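Long-range contacts in transcriptional regulators (LACI-FAMILY TRANSCRIPTIONAL REGULATORY PROTEIN) (Corynebacterium glutamicum, PDB 3GYB), which probably acts as a LacI-family transcription factor that binds cis-regulatory DNA, and carries a magnesium-binding site in its periplasmic-binding-protein-like domain: residues 22-31 / 231-240; 57-67 / 79-87. One frame throughout, in Å; residues are numbered along the deposited sequence.

Contact 1 (22-31 / 231-240); sequences DLIQSLSDVL and SIGVGYNAAL. With MG (magnesium ion), chain C.
D22 and S231 begin a helix-helix contact in the periplasmic-binding-protein-like fold. Segments 22-31 and 231-240, lying on helices 21-31 and 231-246, run in roughly the same direction and cross at -36°, the axes of these segments approaching to 7.2 Å. The D22 side chain runs from apolar packing at CB to the second shell of the magnesium at its carboxylate. Its CB lies 3.9 Å from I232 CG1, and CG stays beside that same methylene. With chi1 at 60°, CG sits between the backbone N and the carbonyl carbon, and the carboxylate is carried to the start of the other helix. There OD1 accepts a very short hydrogen bond from S231 OG, while OD2 lies 2.5 Å from water 1, a magnesium ligand placed to donate to it. S231 OG binds the magnesium directly, with three waters, D229 OD1 and D212 O as the other ligands.

Further along, G235 lets the backbones close in, its CA 3.7 Å from L23 O. Beside it S26 makes a polar contact between the D22 end and the apolar V30 end: its hydroxyl donates to I232 O at 2.7 Å, tilted 19° from the carbonyl plane, on an oxygen that already accepts the helical bond from Y236 N. Past this point the two branches of V30 divide, CG2 meeting the Y236 ring obliquely at CD1 (3.4 Å) while CG1 touches A239 CB and L240 CD2.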
loop_
_atom_site.group_PDB
_atom_site.type_symbol
_atom_site.label_atom_id
_atom_site.label_comp_id
_atom_site.label_asym_id
_atom_site.label_seq_id
_atom_site.Cartn_x
_atom_site.Cartn_y
_atom_site.Cartn_z
ATOM N N ASP A 22 6.945 -1.236 6.668
ATOM C CA ASP A 22 7.627 -1.155 7.955
ATOM C C ASP A 22 9.065 -1.673 7.887
ATOM O O ASP A 22 9.857 -1.440 8.800
ATOM C CB ASP A 22 6.824 -1.842 9.081
ATOM C CG ASP A 22 6.573 -3.316 8.838
ATOM O OD1 ASP A 22 7.354 -3.956 8.114
ATOM O OD2 ASP A 22 5.585 -3.837 9.411
ATOM N N LEU A 23 9.409 -2.362 6.801
ATOM C CA LEU A 23 10.779 -2.842 6.627
ATOM C C LEU A 23 11.633 -1.620 6.286
ATOM O O LEU A 23 12.734 -1.445 6.816
ATOM C CB LEU A 23 10.856 -3.878 5.497
ATOM C CG LEU A 23 12.216 -4.539 5.227
ATOM C CD1 LEU A 23 11.996 -5.862 4.514
ATOM C CD2 LEU A 23 13.106 -3.630 4.403
ATOM N N ILE A 24 11.118 -0.762 5.405
ATOM C CA ILE A 24 11.853 0.438 5.023
ATOM C C ILE A 24 11.913 1.397 6.204
ATOM O O ILE A 24 12.918 2.077 6.408
ATOM C CB ILE A 24 11.204 1.146 3.812
ATOM C CG1 ILE A 24 11.284 0.236 2.582
ATOM C CG2 ILE A 24 11.923 2.462 3.524
ATOM C CD1 ILE A 24 10.822 0.906 1.297
ATOM N N GLN A 25 10.841 1.447 6.991
ATOM C CA GLN A 25 10.818 2.322 8.160
ATOM C C GLN A 25 11.921 1.877 9.120
ATOM O O GLN A 25 12.630 2.703 9.696
ATOM C CB GLN A 25 9.458 2.252 8.867
ATOM C CG GLN A 25 9.343 3.152 10.103
ATOM C CD GLN A 25 9.447 4.637 9.776
ATOM O OE1 GLN A 25 8.585 5.198 9.096
ATOM N NE2 GLN A 25 10.508 5.280 10.260
ATOM N N SER A 26 12.059 0.564 9.285
ATOM C CA SER A 26 13.078 0.012 10.170
ATOM C C SER A 26 14.469 0.283 9.594
ATOM O O SER A 26 15.383 0.694 10.315
ATOM C CB SER A 26 12.857 -1.492 10.348
ATOM O OG SER A 26 13.606 -1.980 11.443
ATOM N N LEU A 27 14.631 0.055 8.295
ATOM C CA LEU A 27 15.906 0.322 7.636
ATOM C C LEU A 27 16.283 1.777 7.887
ATOM O O LEU A 27 17.426 2.096 8.223
ATOM C CB LEU A 27 15.786 0.116 6.121
ATOM C CG LEU A 27 15.860 -1.269 5.483
ATOM C CD1 LEU A 27 15.401 -1.174 4.032
ATOM C CD2 LEU A 27 17.287 -1.796 5.558
ATOM N N SER A 28 15.304 2.659 7.712
ATOM C CA SER A 28 15.508 4.089 7.891
ATOM C C SER A 28 15.909 4.463 9.312
ATOM O O SER A 28 16.811 5.280 9.518
ATOM C CB SER A 28 14.235 4.850 7.504
ATOM O OG SER A 28 14.406 6.244 7.704
ATOM N N ASP A 29 15.239 3.871 10.294
ATOM C CA ASP A 29 15.535 4.170 11.692
ATOM C C ASP A 29 16.988 3.881 12.044
ATOM O O ASP A 29 17.569 4.539 12.905
ATOM C CB ASP A 29 14.623 3.362 12.621
ATOM C CG ASP A 29 13.172 3.779 12.521
ATOM O OD1 ASP A 29 12.912 4.942 12.146
ATOM O OD2 ASP A 29 12.292 2.948 12.832
ATOM N N VAL A 30 17.566 2.892 11.378
ATOM C CA VAL A 30 18.954 2.519 11.627
ATOM C C VAL A 30 19.935 3.323 10.781
ATOM O O VAL A 30 20.966 3.776 11.279
ATOM C CB VAL A 30 19.190 1.012 11.338
ATOM C CG1 VAL A 30 20.666 0.667 11.512
ATOM C CG2 VAL A 30 18.348 0.163 12.279
ATOM N N LEU A 31 19.607 3.515 9.507
ATOM C CA LEU A 31 20.504 4.224 8.596
ATOM C C LEU A 31 20.502 5.753 8.577
ATOM O O LEU A 31 21.568 6.362 8.512
ATOM C CB LEU A 31 20.282 3.715 7.168
ATOM C CG LEU A 31 20.534 2.221 6.964
ATOM C CD1 LEU A 31 20.149 1.817 5.548
ATOM C CD2 LEU A 31 21.999 1.915 7.234
ATOM N N SER A 231 9.052 -8.261 9.427
ATOM C CA SER A 231 9.657 -7.333 8.480
ATOM C C SER A 231 10.378 -6.187 9.188
ATOM O O SER A 231 11.277 -5.573 8.621
ATOM C CB SER A 231 8.597 -6.797 7.514
ATOM O OG SER A 231 7.423 -6.431 8.207
ATOM N N ILE A 232 9.988 -5.891 10.426
ATOM C CA ILE A 232 10.659 -4.833 11.167
ATOM C C ILE A 232 12.042 -5.340 11.567
ATOM O O ILE A 232 13.040 -4.631 11.436
ATOM C CB ILE A 232 9.856 -4.435 12.424
ATOM C CG1 ILE A 232 8.560 -3.738 11.998
ATOM C CG2 ILE A 232 10.684 -3.520 13.311
ATOM C CD1 ILE A 232 7.580 -3.524 13.126
ATOM N N GLY A 233 12.096 -6.582 12.036
ATOM C CA GLY A 233 13.367 -7.168 12.430
ATOM C C GLY A 233 14.275 -7.346 11.228
ATOM O O GLY A 233 15.495 -7.197 11.331
ATOM N N VAL A 234 13.686 -7.664 10.080
ATOM C CA VAL A 234 14.462 -7.847 8.861
ATOM C C VAL A 234 15.099 -6.528 8.437
ATOM O O VAL A 234 16.281 -6.478 8.097
ATOM C CB VAL A 234 13.578 -8.383 7.712
ATOM C CG1 VAL A 234 14.319 -8.273 6.389
ATOM C CG2 VAL A 234 13.195 -9.839 7.985
ATOM N N GLY A 235 14.316 -5.453 8.464
ATOM C CA GLY A 235 14.851 -4.160 8.084
ATOM C C GLY A 235 15.955 -3.739 9.035
ATOM O O GLY A 235 16.957 -3.153 8.627
ATOM N N TYR A 236 15.770 -4.051 10.313
ATOM C CA TYR A 236 16.745 -3.707 11.337
ATOM C C TYR A 236 18.071 -4.426 11.114
ATOM O O TYR A 236 19.124 -3.798 11.037
ATOM C CB TYR A 236 16.200 -4.070 12.719
ATOM C CG TYR A 236 17.158 -3.782 13.851
ATOM C CD1 TYR A 236 17.402 -2.474 14.269
ATOM C CD2 TYR A 236 17.832 -4.817 14.495
ATOM C CE1 TYR A 236 18.298 -2.203 15.301
ATOM C CE2 TYR A 236 18.730 -4.558 15.527
ATOM C CZ TYR A 236 18.958 -3.248 15.922
ATOM O OH TYR A 236 19.860 -2.979 16.925
ATOM N N ASN A 237 18.016 -5.748 11.006
ATOM C CA ASN A 237 19.232 -6.522 10.818
ATOM C C ASN A 237 19.868 -6.313 9.454
ATOM O O ASN A 237 21.092 -6.360 9.321
ATOM C CB ASN A 237 18.952 -8.002 11.064
ATOM C CG ASN A 237 18.726 -8.307 12.535
ATOM O OD1 ASN A 237 17.596 -8.292 13.022
ATOM N ND2 ASN A 237 19.814 -8.559 13.255
ATOM N N ALA A 238 19.045 -6.069 8.439
ATOM C CA ALA A 238 19.570 -5.832 7.100
ATOM C C ALA A 238 20.386 -4.541 7.105
ATOM O O ALA A 238 21.431 -4.452 6.463
ATOM C CB ALA A 238 18.422 -5.725 6.094
ATOM N N ALA A 239 19.897 -3.535 7.826
ATOM C CA ALA A 239 20.596 -2.261 7.915
ATOM C C ALA A 239 21.929 -2.475 8.631
ATOM O O ALA A 239 22.968 -1.989 8.183
ATOM C CB ALA A 239 19.741 -1.238 8.671
ATOM N N LEU A 240 21.900 -3.206 9.742
ATOM C CA LEU A 240 23.132 -3.473 10.478
ATOM C C LEU A 240 24.114 -4.253 9.613
ATOM O O LEU A 240 25.314 -3.974 9.622
ATOM C CB LEU A 240 22.846 -4.270 11.753
ATOM C CG LEU A 240 22.106 -3.562 12.886
ATOM C CD1 LEU A 240 21.941 -4.521 14.056
ATOM C CD2 LEU A 240 22.886 -2.323 13.308
HETATM MG MG MG C . 5.540 -7.569 7.847
HETATM O O HOH W 1 4.455 -5.625 8.032
HETATM O O HOH W 2 5.340 -7.796 10.000
HETATM O O HOH W 3 5.903 -7.481 5.665
#

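Contact 2 (57-67 / 79-87); sequences LSMRPDGIIIA and LPPFVIAGT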
loop_
_atom_site.group_PDB
_atom_site.type_symbol
_atom_site.label_atom_id
_atom_site.label_comp_id
_atom_site.label_asym_id
_atom_site.label_seq_id
_atom_site.Cartn_x
_atom_site.Cartn_y
_atom_site.Cartn_z
ATOM N N LEU A 57 22.128 1.817 -9.652
ATOM C CA LEU A 57 23.501 2.250 -9.874
ATOM C C LEU A 57 23.607 3.678 -10.408
ATOM O O LEU A 57 24.594 4.364 -10.148
ATOM C CB LEU A 57 24.196 1.294 -10.849
ATOM C CG LEU A 57 24.369 -0.144 -10.358
ATOM C CD1 LEU A 57 24.883 -1.026 -11.487
ATOM C CD2 LEU A 57 25.332 -0.159 -9.176
ATOM N N SER A 58 22.589 4.126 -11.138
ATOM C CA SER A 58 22.605 5.463 -11.719
ATOM C C SER A 58 22.700 6.579 -10.689
ATOM O O SER A 58 23.144 7.683 -11.013
ATOM C CB SER A 58 21.375 5.692 -12.609
ATOM O OG SER A 58 20.173 5.738 -11.859
HETATM N N MSE A 59 22.298 6.305 -9.449
HETATM C CA MSE A 59 22.358 7.323 -8.408
HETATM C C MSE A 59 23.687 7.230 -7.656
HETATM O O MSE A 59 23.957 8.021 -6.754
HETATM C CB MSE A 59 21.176 7.172 -7.426
HETATM C CG MSE A 59 21.305 6.042 -6.416
HETATM SE SE MSE A 59 19.868 5.986 -5.075
HETATM C CE MSE A 59 20.448 7.253 -3.881
ATOM N N ARG A 60 24.521 6.278 -8.063
ATOM C CA ARG A 60 25.820 6.053 -7.439
ATOM C C ARG A 60 25.630 5.885 -5.930
ATOM O O ARG A 60 26.157 6.659 -5.129
ATOM C CB ARG A 60 26.777 7.219 -7.727
ATOM C CG ARG A 60 27.016 7.473 -9.218
ATOM C CD ARG A 60 27.985 8.633 -9.445
ATOM N NE ARG A 60 28.140 8.973 -10.863
ATOM C CZ ARG A 60 28.828 8.252 -11.745
ATOM N NH1 ARG A 60 29.442 7.137 -11.371
ATOM N NH2 ARG A 60 28.899 8.646 -13.012
ATOM N N PRO A 61 24.860 4.864 -5.523
ATOM C CA PRO A 61 24.616 4.615 -4.102
ATOM C C PRO A 61 25.824 3.989 -3.410
ATOM O O PRO A 61 26.606 3.279 -4.043
ATOM C CB PRO A 61 23.418 3.672 -4.131
ATOM C CG PRO A 61 23.713 2.836 -5.346
ATOM C CD PRO A 61 24.159 3.871 -6.360
ATOM N N ASP A 62 25.973 4.262 -2.117
ATOM C CA ASP A 62 27.071 3.696 -1.340
ATOM C C ASP A 62 26.758 2.226 -1.072
ATOM O O ASP A 62 27.660 1.394 -0.965
ATOM C CB ASP A 62 27.233 4.419 0.002
ATOM C CG ASP A 62 27.701 5.856 -0.148
ATOM O OD1 ASP A 62 28.102 6.255 -1.259
ATOM O OD2 ASP A 62 27.677 6.586 0.865
ATOM N N GLY A 63 25.466 1.923 -0.958
ATOM C CA GLY A 63 25.026 0.564 -0.702
ATOM C C GLY A 63 23.649 0.333 -1.296
ATOM O O GLY A 63 22.959 1.287 -1.665
ATOM N N ILE A 64 23.247 -0.929 -1.388
ATOM C CA ILE A 64 21.949 -1.269 -1.959
ATOM C C ILE A 64 21.236 -2.350 -1.156
ATOM O O ILE A 64 21.835 -3.353 -0.783
ATOM C CB ILE A 64 22.113 -1.793 -3.414
ATOM C CG1 ILE A 64 22.802 -0.736 -4.276
ATOM C CG2 ILE A 64 20.755 -2.166 -4.006
ATOM C CD1 ILE A 64 23.247 -1.259 -5.637
ATOM N N ILE A 65 19.958 -2.129 -0.868
ATOM C CA ILE A 65 19.171 -3.135 -0.174
ATOM C C ILE A 65 18.278 -3.709 -1.270
ATOM O O ILE A 65 17.523 -2.972 -1.906
ATOM C CB ILE A 65 18.271 -2.525 0.935
ATOM C CG1 ILE A 65 19.129 -1.983 2.081
ATOM C CG2 ILE A 65 17.300 -3.588 1.447
ATOM C CD1 ILE A 65 19.898 -3.058 2.858
ATOM N N ILE A 66 18.386 -5.009 -1.515
ATOM C CA ILE A 66 17.571 -5.645 -2.541
ATOM C C ILE A 66 16.423 -6.397 -1.882
ATOM O O ILE A 66 16.615 -7.463 -1.296
ATOM C CB ILE A 66 18.402 -6.628 -3.387
ATOM C CG1 ILE A 66 19.571 -5.884 -4.034
ATOM C CG2 ILE A 66 17.530 -7.263 -4.458
ATOM C CD1 ILE A 66 20.515 -6.786 -4.800
ATOM N N ALA A 67 15.228 -5.824 -1.972
ATOM C CA ALA A 67 14.045 -6.441 -1.387
ATOM C C ALA A 67 13.091 -6.843 -2.504
ATOM O O ALA A 67 11.870 -6.762 -2.359
ATOM C CB ALA A 67 13.372 -5.471 -0.428
ATOM N N LEU A 79 29.948 -3.883 -8.276
ATOM C CA LEU A 79 28.694 -3.511 -7.629
ATOM C C LEU A 79 28.946 -3.100 -6.181
ATOM O O LEU A 79 29.759 -3.710 -5.487
ATOM C CB LEU A 79 27.717 -4.691 -7.665
ATOM C CG LEU A 79 26.293 -4.446 -7.164
ATOM C CD1 LEU A 79 25.590 -3.469 -8.094
ATOM C CD2 LEU A 79 25.534 -5.766 -7.111
ATOM N N PRO A 80 28.261 -2.046 -5.709
ATOM C CA PRO A 80 28.432 -1.579 -4.329
ATOM C C PRO A 80 27.965 -2.658 -3.358
ATOM O O PRO A 80 27.299 -3.612 -3.758
ATOM C CB PRO A 80 27.538 -0.339 -4.269
ATOM C CG PRO A 80 27.531 0.149 -5.686
ATOM C CD PRO A 80 27.384 -1.134 -6.462
ATOM N N PRO A 81 28.310 -2.525 -2.068
ATOM C CA PRO A 81 27.882 -3.531 -1.092
ATOM C C PRO A 81 26.359 -3.616 -1.087
ATOM O O PRO A 81 25.681 -2.593 -1.197
ATOM C CB PRO A 81 28.422 -2.986 0.227
ATOM C CG PRO A 81 29.651 -2.231 -0.199
ATOM C CD PRO A 81 29.171 -1.510 -1.437
ATOM N N PHE A 82 25.829 -4.827 -0.966
ATOM C CA PHE A 82 24.384 -5.008 -0.941
ATOM C C PHE A 82 23.945 -6.106 0.015
ATOM O O PHE A 82 24.724 -6.991 0.381
ATOM C CB PHE A 82 23.850 -5.332 -2.343
ATOM C CG PHE A 82 24.260 -6.685 -2.852
ATOM C CD1 PHE A 82 25.513 -6.880 -3.423
ATOM C CD2 PHE A 82 23.402 -7.775 -2.730
ATOM C CE1 PHE A 82 25.907 -8.141 -3.865
ATOM C CE2 PHE A 82 23.787 -9.040 -3.168
ATOM C CZ PHE A 82 25.044 -9.222 -3.737
ATOM N N VAL A 83 22.680 -6.034 0.411
ATOM C CA VAL A 83 22.081 -7.011 1.301
ATOM C C VAL A 83 20.710 -7.323 0.741
ATOM O O VAL A 83 19.983 -6.415 0.334
ATOM C CB VAL A 83 21.907 -6.459 2.736
ATOM C CG1 VAL A 83 21.055 -7.415 3.563
ATOM C CG2 VAL A 83 23.267 -6.278 3.394
ATOM N N ILE A 84 20.372 -8.606 0.694
ATOM C CA ILE A 84 19.067 -9.028 0.209
ATOM C C ILE A 84 18.183 -9.089 1.452
ATOM O O ILE A 84 18.519 -9.760 2.429
ATOM C CB ILE A 84 19.157 -10.413 -0.470
ATOM C CG1 ILE A 84 20.088 -10.326 -1.683
ATOM C CG2 ILE A 84 17.773 -10.878 -0.907
ATOM C CD1 ILE A 84 20.418 -11.666 -2.304
ATOM N N ALA A 85 17.059 -8.377 1.419
ATOM C CA ALA A 85 16.155 -8.326 2.562
ATOM C C ALA A 85 14.737 -8.791 2.256
ATOM O O ALA A 85 14.165 -8.445 1.225
ATOM C CB ALA A 85 16.113 -6.908 3.115
ATOM N N GLY A 86 14.175 -9.580 3.167
ATOM C CA GLY A 86 12.816 -10.057 2.987
ATOM C C GLY A 86 12.730 -11.378 2.258
ATOM O O GLY A 86 11.725 -12.083 2.357
ATOM N N THR A 87 13.778 -11.709 1.514
ATOM C CA THR A 87 13.820 -12.960 0.769
ATOM C C THR A 87 15.261 -13.434 0.634
ATOM O O THR A 87 16.169 -12.869 1.246
ATOM C CB THR A 87 13.201 -12.796 -0.641
ATOM O OG1 THR A 87 13.179 -14.066 -1.309
ATOM C CG2 THR A 87 14.008 -11.804 -1.468
#
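The F82 ring takes I66 obliquely, with CD1 of the isoleucine 3.7 Å from ring atom CD2, while P80 O, from the ring's own segment, lies in the ring plane at its edge. F82 CG stands between its backbone N and carbonyl carbon (chi1 69°), a position from which the ring leads away from strand 63-67 although CB remains 3.2 Å from I64 O.

These residues belong to two neighbouring parallel strands, 63-67 and 82-85, which together with 7-12 lie in the parallel sheet of the N-terminal lobe of the periplasmic-binding-protein-like fold, flanked by helices 52-57 and 231-246 on its two faces. Their register pairs I64 with F82, I65 with V83 and I66 with I84. The ladder starts at I64 N, which donates to P81 O. V83 N returns a bond to I64 O, I66 N donates to V83 O at 2.8 Å, and A85 N donates to I66 O.

Side chains sort by face. I64, I66, F82 and I84 share one, where helix 52-57 brings I53 against I66. I65 and V83 share the other, under L242 of helix 231-246; they lie side by side, and the second torsion of I65, -66°, turns CD1 to 4.0 Å from V83 CB. Before the strands, L57 CD2 touches both L79 CD1 and P80 CD, each at 3.5 Å, the leucine pair being tighter than usual, and P81 CD rests 3.3 Å from D62 O.

I65 shares backbone hydrogen bonds with A9 and L11 of strand 7-12. Successive residues from I64 to I66 therefore bond alternately to the two neighbouring strands, which implies that their main-chain polarity is met within the sheet, while the hydrocarbon side chains of I64, I65 and I66 pack on its two faces.

Overall arrangement
Contact 2 is nested along the chain inside the long loop that contact 1 closes, and the two meet in space with centres about 14 Å apart. Helix 231-246 is the shared element: V234 CG1 approaches G86 N at 3.5 Å, and A238 CB lies 4.0 Å from A85 CB. Helix 21-31 joins in through L27 CD2, 3.9 Å from I65 CG1. The helix pair therefore lies against one face of the sheet. Magnesium is bound at the S231 end of contact 1; contact 2 stands farther back, the A67 side chain about 12 Å from the ion. Both reach the second subunit, I24 packing on T45 of that subunit and M59 on its M59.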